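Local atomic coordinates of alginate lyase, family PL7 (Zobellia galactanivorans, PDB entry 3ZPY), a protein that probably cleaves alginate by beta-elimination, this chain being the catalytic domain of a longer family PL7 polysaccharide lyase. Residues A[101-106]-A[119-124]; A[155-160]-A[174-179]; A[97-102]-A[241-246]. All coordinates share one frame; numbering follows the deposited sequence.

Interaction 1: residues A[101-106]-A[119-124]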
loop_
_atom_site.group_PDB
_atom_site.type_symbol
_atom_site.label_atom_id
_atom_site.label_comp_id
_atom_site.label_asym_id
_atom_site.label_seq_id
_atom_site.Cartn_x
_atom_site.Cartn_y
_atom_site.Cartn_z
ATOM N N TRP A 101 -6.852 9.338 1.280
ATOM C CA TRP A 101 -7.692 8.140 1.458
ATOM C C TRP A 101 -8.056 7.994 2.877
ATOM O O TRP A 101 -7.306 8.375 3.787
ATOM C CB TRP A 101 -6.957 6.882 0.936
ATOM C CG TRP A 101 -5.766 6.340 1.654
ATOM C CD1 TRP A 101 -5.722 5.059 2.228
ATOM C CD2 TRP A 101 -4.458 6.918 1.884
ATOM N NE1 TRP A 101 -4.510 4.825 2.773
ATOM C CE2 TRP A 101 -3.681 5.905 2.600
ATOM C CE3 TRP A 101 -3.846 8.108 1.536
ATOM C CZ2 TRP A 101 -2.325 6.147 2.959
ATOM C CZ3 TRP A 101 -2.520 8.333 1.899
ATOM C CH2 TRP A 101 -1.794 7.385 2.632
ATOM N N THR A 102 -9.211 7.421 3.106
ATOM C CA THR A 102 -9.713 7.198 4.444
ATOM C C THR A 102 -9.515 5.722 4.677
ATOM O O THR A 102 -9.976 4.880 3.882
ATOM C CB THR A 102 -11.215 7.628 4.494
ATOM O OG1 THR A 102 -11.270 9.029 4.246
ATOM C CG2 THR A 102 -11.861 7.306 5.874
ATOM N N VAL A 103 -8.927 5.426 5.781
ATOM C CA VAL A 103 -8.425 3.986 5.960
ATOM C C VAL A 103 -8.732 3.502 7.371
ATOM O O VAL A 103 -8.765 4.278 8.352
ATOM C CB VAL A 103 -6.877 3.942 5.697
ATOM C CG1 VAL A 103 -6.052 4.644 6.816
ATOM C CG2 VAL A 103 -6.389 2.495 5.512
ATOM N N GLN A 104 -8.902 2.174 7.453
ATOM C CA GLN A 104 -8.653 1.446 8.708
ATOM C C GLN A 104 -7.823 0.215 8.443
ATOM O O GLN A 104 -7.774 -0.296 7.307
ATOM C CB GLN A 104 -9.932 0.966 9.345
ATOM C CG GLN A 104 -11.029 2.038 9.611
ATOM C CD GLN A 104 -12.069 1.496 10.530
ATOM O OE1 GLN A 104 -12.092 0.241 10.790
ATOM N NE2 GLN A 104 -12.937 2.342 11.044
ATOM N N VAL A 105 -7.114 -0.184 9.494
ATOM C CA VAL A 105 -6.435 -1.483 9.450
ATOM C C VAL A 105 -7.226 -2.302 10.479
ATOM O O VAL A 105 -7.320 -1.873 11.656
ATOM C CB VAL A 105 -4.927 -1.429 9.697
ATOM C CG1 VAL A 105 -4.364 -2.859 9.698
ATOM C CG2 VAL A 105 -4.264 -0.479 8.699
ATOM N N ASN A 106 -7.739 -3.484 10.069
ATOM C CA ASN A 106 -8.527 -4.267 10.916
ATOM C C ASN A 106 -7.808 -5.519 11.472
ATOM O O ASN A 106 -8.328 -6.139 12.354
ATOM C CB ASN A 106 -9.767 -4.725 10.146
ATOM C CG ASN A 106 -10.606 -3.512 9.659
ATOM O OD1 ASN A 106 -11.092 -2.728 10.483
ATOM N ND2 ASN A 106 -10.618 -3.277 8.354
ATOM N N LEU A 119 2.022 -4.068 8.340
ATOM C CA LEU A 119 1.728 -3.975 6.952
ATOM C C LEU A 119 1.733 -2.507 6.526
ATOM O O LEU A 119 1.702 -1.600 7.378
ATOM C CB LEU A 119 0.385 -4.619 6.659
ATOM C CG LEU A 119 -0.899 -3.966 7.321
ATOM C CD1 LEU A 119 -1.407 -2.714 6.611
ATOM C CD2 LEU A 119 -2.042 -5.001 7.303
ATOM N N CYS A 120 1.773 -2.297 5.188
ATOM C CA CYS A 120 1.826 -0.973 4.575
ATOM C C CYS A 120 0.520 -0.707 3.845
ATOM O O CYS A 120 0.085 -1.508 3.039
ATOM C CB CYS A 120 3.005 -0.998 3.581
ATOM S SG CYS A 120 3.032 0.480 2.518
ATOM N N PHE A 121 -0.088 0.401 4.181
ATOM C CA PHE A 121 -1.429 0.745 3.633
ATOM C C PHE A 121 -1.345 1.997 2.695
ATOM O O PHE A 121 -2.402 2.507 2.287
ATOM C CB PHE A 121 -2.472 0.875 4.741
ATOM C CG PHE A 121 -2.140 1.905 5.810
ATOM C CD1 PHE A 121 -2.463 3.247 5.668
ATOM C CD2 PHE A 121 -1.600 1.514 7.053
ATOM C CE1 PHE A 121 -2.209 4.168 6.664
ATOM C CE2 PHE A 121 -1.296 2.422 8.024
ATOM C CZ PHE A 121 -1.605 3.788 7.844
ATOM N N GLY A 122 -0.135 2.560 2.430
ATOM C CA GLY A 122 -0.033 3.541 1.352
ATOM C C GLY A 122 1.450 3.760 1.112
ATOM O O GLY A 122 2.269 3.585 2.025
ATOM N N GLN A 123 1.772 4.116 -0.125
ATOM C CA GLN A 123 3.159 4.277 -0.544
ATOM C C GLN A 123 3.331 5.344 -1.598
ATOM O O GLN A 123 2.393 5.599 -2.360
ATOM C CB GLN A 123 3.758 3.027 -1.201
ATOM C CG GLN A 123 3.670 1.677 -0.511
ATOM C CD GLN A 123 3.994 0.615 -1.588
ATOM O OE1 GLN A 123 3.173 -0.278 -1.828
ATOM N NE2 GLN A 123 5.081 0.761 -2.260
ATOM N N ILE A 124 4.590 5.883 -1.670
ATOM C CA ILE A 124 5.089 6.408 -2.896
ATOM C C ILE A 124 6.240 5.491 -3.356
ATOM O O ILE A 124 7.158 5.194 -2.571
ATOM C CB ILE A 124 5.676 7.862 -2.729
ATOM C CG1 ILE A 124 4.553 8.792 -2.236
ATOM C CG2 ILE A 124 6.293 8.396 -4.055
ATOM C CD1 ILE A 124 5.058 10.098 -1.631
#

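Interaction 2: residues A[155-160]-A[174-179]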
loop_
_atom_site.group_PDB
_atom_site.type_symbol
_atom_site.label_atom_id
_atom_site.label_comp_id
_atom_site.label_asym_id
_atom_site.label_seq_id
_atom_site.Cartn_x
_atom_site.Cartn_y
_atom_site.Cartn_z
ATOM N N VAL A 155 -1.443 0.348 18.085
ATOM C CA VAL A 155 -0.313 0.071 17.191
ATOM C C VAL A 155 0.506 1.333 17.029
ATOM O O VAL A 155 0.080 2.464 17.452
ATOM C CB VAL A 155 -0.867 -0.411 15.793
ATOM C CG1 VAL A 155 -1.622 -1.727 15.909
ATOM C CG2 VAL A 155 -1.745 0.652 15.138
ATOM N N LYS A 156 1.637 1.171 16.369
ATOM C CA LYS A 156 2.393 2.392 15.997
ATOM C C LYS A 156 2.336 2.652 14.510
ATOM O O LYS A 156 2.332 1.708 13.688
ATOM C CB LYS A 156 3.845 2.284 16.441
ATOM C CG LYS A 156 3.975 2.265 17.959
ATOM C CD LYS A 156 5.462 2.148 18.315
ATOM C CE LYS A 156 5.626 2.165 19.815
ATOM N NZ LYS A 156 7.068 2.320 20.174
ATOM N N LEU A 157 2.253 3.937 14.137
ATOM C CA LEU A 157 2.518 4.337 12.806
ATOM C C LEU A 157 4.039 4.162 12.574
ATOM O O LEU A 157 4.874 4.677 13.351
ATOM C CB LEU A 157 2.103 5.800 12.611
ATOM C CG LEU A 157 2.366 6.409 11.283
ATOM C CD1 LEU A 157 1.523 5.857 10.131
ATOM C CD2 LEU A 157 2.290 7.933 11.358
ATOM N N LYS A 158 4.407 3.564 11.440
ATOM C CA LYS A 158 5.864 3.397 11.119
ATOM C C LYS A 158 6.063 3.902 9.708
ATOM O O LYS A 158 5.363 3.461 8.794
ATOM C CB LYS A 158 6.290 1.945 11.277
ATOM C CG LYS A 158 7.735 1.749 10.997
ATOM C CD LYS A 158 8.175 0.360 11.484
ATOM C CE LYS A 158 9.694 0.205 11.284
ATOM N NZ LYS A 158 10.131 -1.142 11.845
ATOM N N ILE A 159 7.054 4.813 9.559
ATOM C CA ILE A 159 7.364 5.394 8.257
ATOM C C ILE A 159 8.665 4.795 7.768
ATOM O O ILE A 159 9.715 5.028 8.387
ATOM C CB ILE A 159 7.464 6.894 8.379
ATOM C CG1 ILE A 159 6.114 7.502 8.974
ATOM C CG2 ILE A 159 7.759 7.485 6.989
ATOM C CD1 ILE A 159 4.913 7.221 8.159
ATOM N N SER A 160 8.548 4.029 6.688
ATOM C CA SER A 160 9.747 3.326 6.148
ATOM C C SER A 160 9.893 3.742 4.672
ATOM O O SER A 160 9.297 4.711 4.249
ATOM C CB SER A 160 9.533 1.819 6.319
ATOM O OG SER A 160 9.534 1.444 7.687
ATOM N N SER A 174 3.754 6.667 18.373
ATOM C CA SER A 174 2.652 6.076 19.177
ATOM C C SER A 174 1.262 6.676 18.997
ATOM O O SER A 174 1.133 7.795 18.493
ATOM C CB SER A 174 3.072 6.091 20.639
ATOM O OG SER A 174 4.368 5.480 20.713
ATOM N N GLY A 175 0.262 5.925 19.482
ATOM C CA GLY A 175 -1.072 6.476 19.688
ATOM C C GLY A 175 -2.026 6.198 18.537
ATOM O O GLY A 175 -3.057 6.839 18.429
ATOM N N TYR A 176 -1.752 5.207 17.722
ATOM C CA TYR A 176 -2.619 4.784 16.667
ATOM C C TYR A 176 -3.407 3.505 17.088
ATOM O O TYR A 176 -3.049 2.813 18.072
ATOM C CB TYR A 176 -1.847 4.580 15.338
ATOM C CG TYR A 176 -1.313 5.922 14.872
ATOM C CD1 TYR A 176 -0.120 6.475 15.413
ATOM C CD2 TYR A 176 -2.058 6.688 13.946
ATOM C CE1 TYR A 176 0.288 7.767 15.082
ATOM C CE2 TYR A 176 -1.613 7.907 13.552
ATOM C CZ TYR A 176 -0.436 8.420 14.119
ATOM O OH TYR A 176 -0.051 9.704 13.744
ATOM N N SER A 177 -4.394 3.159 16.279
ATOM C CA SER A 177 -5.145 1.920 16.647
ATOM C C SER A 177 -5.748 1.271 15.456
ATOM O O SER A 177 -6.048 1.888 14.448
ATOM C CB SER A 177 -6.078 1.971 17.849
ATOM O OG SER A 177 -7.044 2.877 17.543
ATOM N N LEU A 178 -5.983 -0.044 15.633
ATOM C CA LEU A 178 -6.751 -0.833 14.699
ATOM C C LEU A 178 -8.254 -0.448 14.789
ATOM O O LEU A 178 -8.707 0.023 15.807
ATOM C CB LEU A 178 -6.602 -2.317 14.947
ATOM C CG LEU A 178 -5.147 -2.793 14.793
ATOM C CD1 LEU A 178 -5.023 -4.310 14.941
ATOM C CD2 LEU A 178 -4.480 -2.392 13.470
ATOM N N ASP A 179 -9.016 -0.768 13.729
ATOM C CA ASP A 179 -10.451 -0.511 13.645
ATOM C C ASP A 179 -10.757 0.902 13.952
ATOM O O ASP A 179 -11.819 1.193 14.449
ATOM C CB ASP A 179 -11.142 -1.423 14.662
ATOM C CG ASP A 179 -10.880 -2.914 14.397
ATOM O OD1 ASP A 179 -10.841 -3.344 13.244
ATOM O OD2 ASP A 179 -10.576 -3.655 15.397
HETATM O O HOH W 1 0.156 3.390 19.965
#

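Interaction 3: residues A[97-102]-A[241-246]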
loop_
_atom_site.group_PDB
_atom_site.type_symbol
_atom_site.label_atom_id
_atom_site.label_comp_id
_atom_site.label_asym_id
_atom_site.label_seq_id
_atom_site.Cartn_x
_atom_site.Cartn_y
_atom_site.Cartn_z
ATOM N N HIS A 97 1.855 16.866 -5.318
ATOM C CA HIS A 97 1.306 15.547 -5.673
ATOM C C HIS A 97 0.808 14.917 -4.478
ATOM O O HIS A 97 1.514 14.781 -3.468
ATOM C CB HIS A 97 2.497 14.677 -6.203
ATOM C CG HIS A 97 3.168 15.315 -7.388
ATOM N ND1 HIS A 97 4.314 16.065 -7.320
ATOM C CD2 HIS A 97 2.679 15.467 -8.668
ATOM C CE1 HIS A 97 4.553 16.602 -8.545
ATOM N NE2 HIS A 97 3.582 16.237 -9.356
ATOM N N THR A 98 -0.521 14.612 -4.499
ATOM C CA THR A 98 -1.258 14.215 -3.227
ATOM C C THR A 98 -2.104 12.960 -3.413
ATOM O O THR A 98 -2.770 12.826 -4.459
ATOM C CB THR A 98 -2.223 15.378 -2.849
ATOM O OG1 THR A 98 -1.455 16.589 -2.713
ATOM C CG2 THR A 98 -2.946 15.168 -1.531
ATOM N N MET A 99 -2.060 12.087 -2.400
ATOM C CA MET A 99 -3.022 11.027 -2.344
ATOM C C MET A 99 -3.744 11.164 -1.070
ATOM O O MET A 99 -3.141 11.281 -0.012
ATOM C CB MET A 99 -2.348 9.654 -2.425
ATOM C CG MET A 99 -3.356 8.530 -2.283
ATOM S SD MET A 99 -2.627 6.877 -2.639
ATOM C CE MET A 99 -1.447 6.670 -1.269
ATOM N N GLU A 100 -5.099 11.226 -1.161
ATOM C CA GLU A 100 -5.955 11.215 0.065
ATOM C C GLU A 100 -6.775 9.934 0.093
ATOM O O GLU A 100 -7.282 9.475 -0.926
ATOM C CB GLU A 100 -6.883 12.388 0.043
ATOM C CG GLU A 100 -6.154 13.711 0.216
ATOM C CD GLU A 100 -7.027 14.918 0.005
ATOM O OE1 GLU A 100 -7.328 15.128 -1.190
ATOM O OE2 GLU A 100 -7.416 15.550 0.963
ATOM N N TRP A 101 -6.852 9.338 1.280
ATOM C CA TRP A 101 -7.692 8.140 1.458
ATOM C C TRP A 101 -8.056 7.994 2.877
ATOM O O TRP A 101 -7.306 8.375 3.787
ATOM C CB TRP A 101 -6.957 6.882 0.936
ATOM C CG TRP A 101 -5.766 6.340 1.654
ATOM C CD1 TRP A 101 -5.722 5.059 2.228
ATOM C CD2 TRP A 101 -4.458 6.918 1.884
ATOM N NE1 TRP A 101 -4.510 4.825 2.773
ATOM C CE2 TRP A 101 -3.681 5.905 2.600
ATOM C CE3 TRP A 101 -3.846 8.108 1.536
ATOM C CZ2 TRP A 101 -2.325 6.147 2.959
ATOM C CZ3 TRP A 101 -2.520 8.333 1.899
ATOM C CH2 TRP A 101 -1.794 7.385 2.632
ATOM N N THR A 102 -9.211 7.421 3.106
ATOM C CA THR A 102 -9.713 7.198 4.444
ATOM C C THR A 102 -9.515 5.722 4.677
ATOM O O THR A 102 -9.976 4.880 3.882
ATOM C CB THR A 102 -11.215 7.628 4.494
ATOM O OG1 THR A 102 -11.270 9.029 4.246
ATOM C CG2 THR A 102 -11.861 7.306 5.874
ATOM N N LYS A 241 -11.761 3.996 1.811
ATOM C CA LYS A 241 -12.811 4.718 1.067
ATOM C C LYS A 241 -12.319 6.136 0.792
ATOM O O LYS A 241 -11.247 6.537 1.277
ATOM C CB LYS A 241 -14.131 4.791 1.843
ATOM C CG LYS A 241 -14.121 5.457 3.181
ATOM C CD LYS A 241 -15.473 5.231 3.888
ATOM C CE LYS A 241 -15.440 5.923 5.200
ATOM N NZ LYS A 241 -16.794 5.875 5.858
ATOM N N ASN A 242 -13.079 6.953 0.042
ATOM C CA ASN A 242 -12.790 8.348 -0.179
ATOM C C ASN A 242 -11.366 8.544 -0.726
ATOM O O ASN A 242 -10.582 9.364 -0.156
ATOM C CB ASN A 242 -12.950 9.162 1.156
ATOM C CG ASN A 242 -14.319 9.122 1.679
ATOM O OD1 ASN A 242 -15.245 8.764 0.988
ATOM N ND2 ASN A 242 -14.397 9.299 2.997
ATOM N N LEU A 243 -11.002 7.778 -1.749
ATOM C CA LEU A 243 -9.675 7.786 -2.358
ATOM C C LEU A 243 -9.666 8.823 -3.479
ATOM O O LEU A 243 -10.515 8.805 -4.360
ATOM C CB LEU A 243 -9.450 6.401 -2.994
ATOM C CG LEU A 243 -8.116 6.261 -3.780
ATOM C CD1 LEU A 243 -6.832 6.515 -3.001
ATOM C CD2 LEU A 243 -8.060 4.864 -4.380
ATOM N N SER A 244 -8.629 9.637 -3.483
ATOM C CA SER A 244 -8.345 10.444 -4.664
ATOM C C SER A 244 -6.893 10.795 -4.743
ATOM O O SER A 244 -6.211 10.885 -3.720
ATOM C CB SER A 244 -9.165 11.724 -4.629
ATOM O OG SER A 244 -8.708 12.563 -3.615
ATOM N N VAL A 245 -6.419 11.000 -5.968
ATOM C CA VAL A 245 -5.080 11.541 -6.197
ATOM C C VAL A 245 -5.237 12.893 -6.928
ATOM O O VAL A 245 -6.082 13.011 -7.818
ATOM C CB VAL A 245 -4.199 10.560 -6.977
ATOM C CG1 VAL A 245 -2.981 11.277 -7.514
ATOM C CG2 VAL A 245 -3.699 9.500 -6.038
ATOM N N THR A 246 -4.465 13.883 -6.459
ATOM C CA THR A 246 -4.488 15.233 -7.051
ATOM C C THR A 246 -3.064 15.599 -7.440
ATOM O O THR A 246 -2.109 15.381 -6.681
ATOM C CB THR A 246 -5.042 16.245 -6.054
ATOM O OG1 THR A 246 -6.279 15.787 -5.599
ATOM C CG2 THR A 246 -5.176 17.590 -6.695
HETATM O O HOH W 2 -1.783 17.932 -5.149
HETATM O O HOH W 3 -6.162 14.044 -3.396
HETATM O O HOH W 4 -10.011 10.618 2.302
#

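Interaction 1: residues A[101-106]-A[119-124]
Trp101, Val103 and Val105 project from strand 96-107 onto Leu119, Phe121 and Gly122, an apolar contact between the two sheets of the lyase's beta sandwich. Phe121 lies at its middle. The indole nitrogen NE1 of Trp101 sits in the plane of the phenyl ring at its edge, 3.9 Å from CD1 of Phe121, and the two side chains cross at about a right angle. With chi1 at 58°, CG of Phe121 sits between the backbone N and the carbonyl carbon, and the ring reaches toward strand 96-107. There two aliphatic side chains meet it obliquely: Val103 CG1 lies 3.9 Å from Phe121 CE1, and Val105 CG2 lies 3.7 Å from Phe121 CD2. Val105 and Leu119 lie alongside each other, pointing in opposite directions, with Val105 CG1 4.0 Å from Leu119 CD2. Against the backbone, Trp101 CZ2 packs 3.8 Å from Gly122 CA, where a side chain would run into the indole. Phe121 and Gly122 both face Val142 in a classic beta bulge, where the chain turns a corner. Phe144 of strand 138-146 meets the Phe121 ring edge-to-face and also touches Val105, while Cys184 and Leu186 of strand 182-189 pack on Trp101.

Interaction 2: residues A[155-160]-A[174-179]
Leu157 crosses over one face of the Tyr176 ring. Its CB makes a CH-pi contact, 3.8 Å from the ring centroid and 20° off the normal, and CD2 continues outward to lie 3.8 Å from Tyr176 OH. The phenol is brought under Leu157 by its first torsion (chi1 -65°), which sets CG opposite the carbonyl carbon. Val155 works with both branches: CG2 packs 3.9 Å from Tyr176 CB, while CG1 meets Leu178 CD2 at 3.8 Å, those two side chains crossing at about a right angle. Losing the Tyr176 ring to an alanine here is likely to leave Leu157 CB and CD2 without the flat surface they rest on and open a gap beside them. Between residues 155-160 and 174-177, whose short axes stand 105° apart, Val155 and Tyr176 form an antiparallel hydrogen-bonded pair: Val155 N binds Tyr176 O at 2.9 Å, and the return bond is weak. A water bridges Val155 O to Gly175 N. Further along, Leu157 and Ile159 bond to Phe173 and Gln171 of the same neighbouring strand. Strand 154-160 lies between strands 138-146 and 171-177; Phe144 touches Val155, Val202 of strand 200-206 touches Leu157 and Tyr176, and the Tyr182 ring meets that of Tyr176.

Interaction 3: residues A[97-102]-A[241-246]
Thr102 lies across the stem of Lys241, its CG2 3.9 Å from CE and its CB as near to CG, where two central antiparallel strands of the beta sandwich run side by side. Six backbone hydrogen bonds join them, in mutual pairs between Thr98 and Thr246, Glu100 and Ser244, and Thr102 and Lys241. The register slips by one between the last two pairs, a beta bulge at which Trp101 faces both Asn242 and Leu243. Asn242 takes left-handed helical backbone angles there, and its O receives a CA-H contact from Trp101 CA at 3.5 Å.

On the inner face, Leu243 CD1 rests 4.0 Å from Trp101 CB and 4.1 Å from Met99 CG. Met99 is bent at its last torsion (chi3 67°), which folds CE over one face of the Trp101 indole, 3.7 Å above its plane; Trp15 of strand 15-21 touches both Met99 and Leu243.

The other face is polar. The extended chain of Lys241 carries NZ to a salt bridge with Glu56, with Trp57 adding a cation-pi contact. One water is held by Glu100 OE1, Ser244 OG and Thr246 OG1, tying three side chains of the two strands together. At the bulge, Thr102 OG1 is hydrogen-bonded to Asn183 and more weakly, at 3.4 Å, to Asn242 ND2. A further water donates to this same Thr102 OG1 and to Asn242 O, at 2.8 Å from each.

In the fold
From the N terminus, strand 96-107 is reached first and serves two contacts: its residues 97-102 belong to interaction 3 and 101-106 to interaction 1, with Trp101 and Thr102 shared. Interaction 1 closes first, after 12 intervening residues, and joins the two sheets across the core. Interaction 2 follows in series, closing a 13-residue connection at the margin of the sheet that also holds strand 117-125. Residues 174-179 then lead back to strand 96-107, where Asp179 N probably bonds Val105 O at 2.9 Å. Interaction 3 closes last, with 138 residues between its segments, and sets strand 235-247 beside 96-107; interaction 2 is nested inside its loop, about 8 Å away at the nearest atoms.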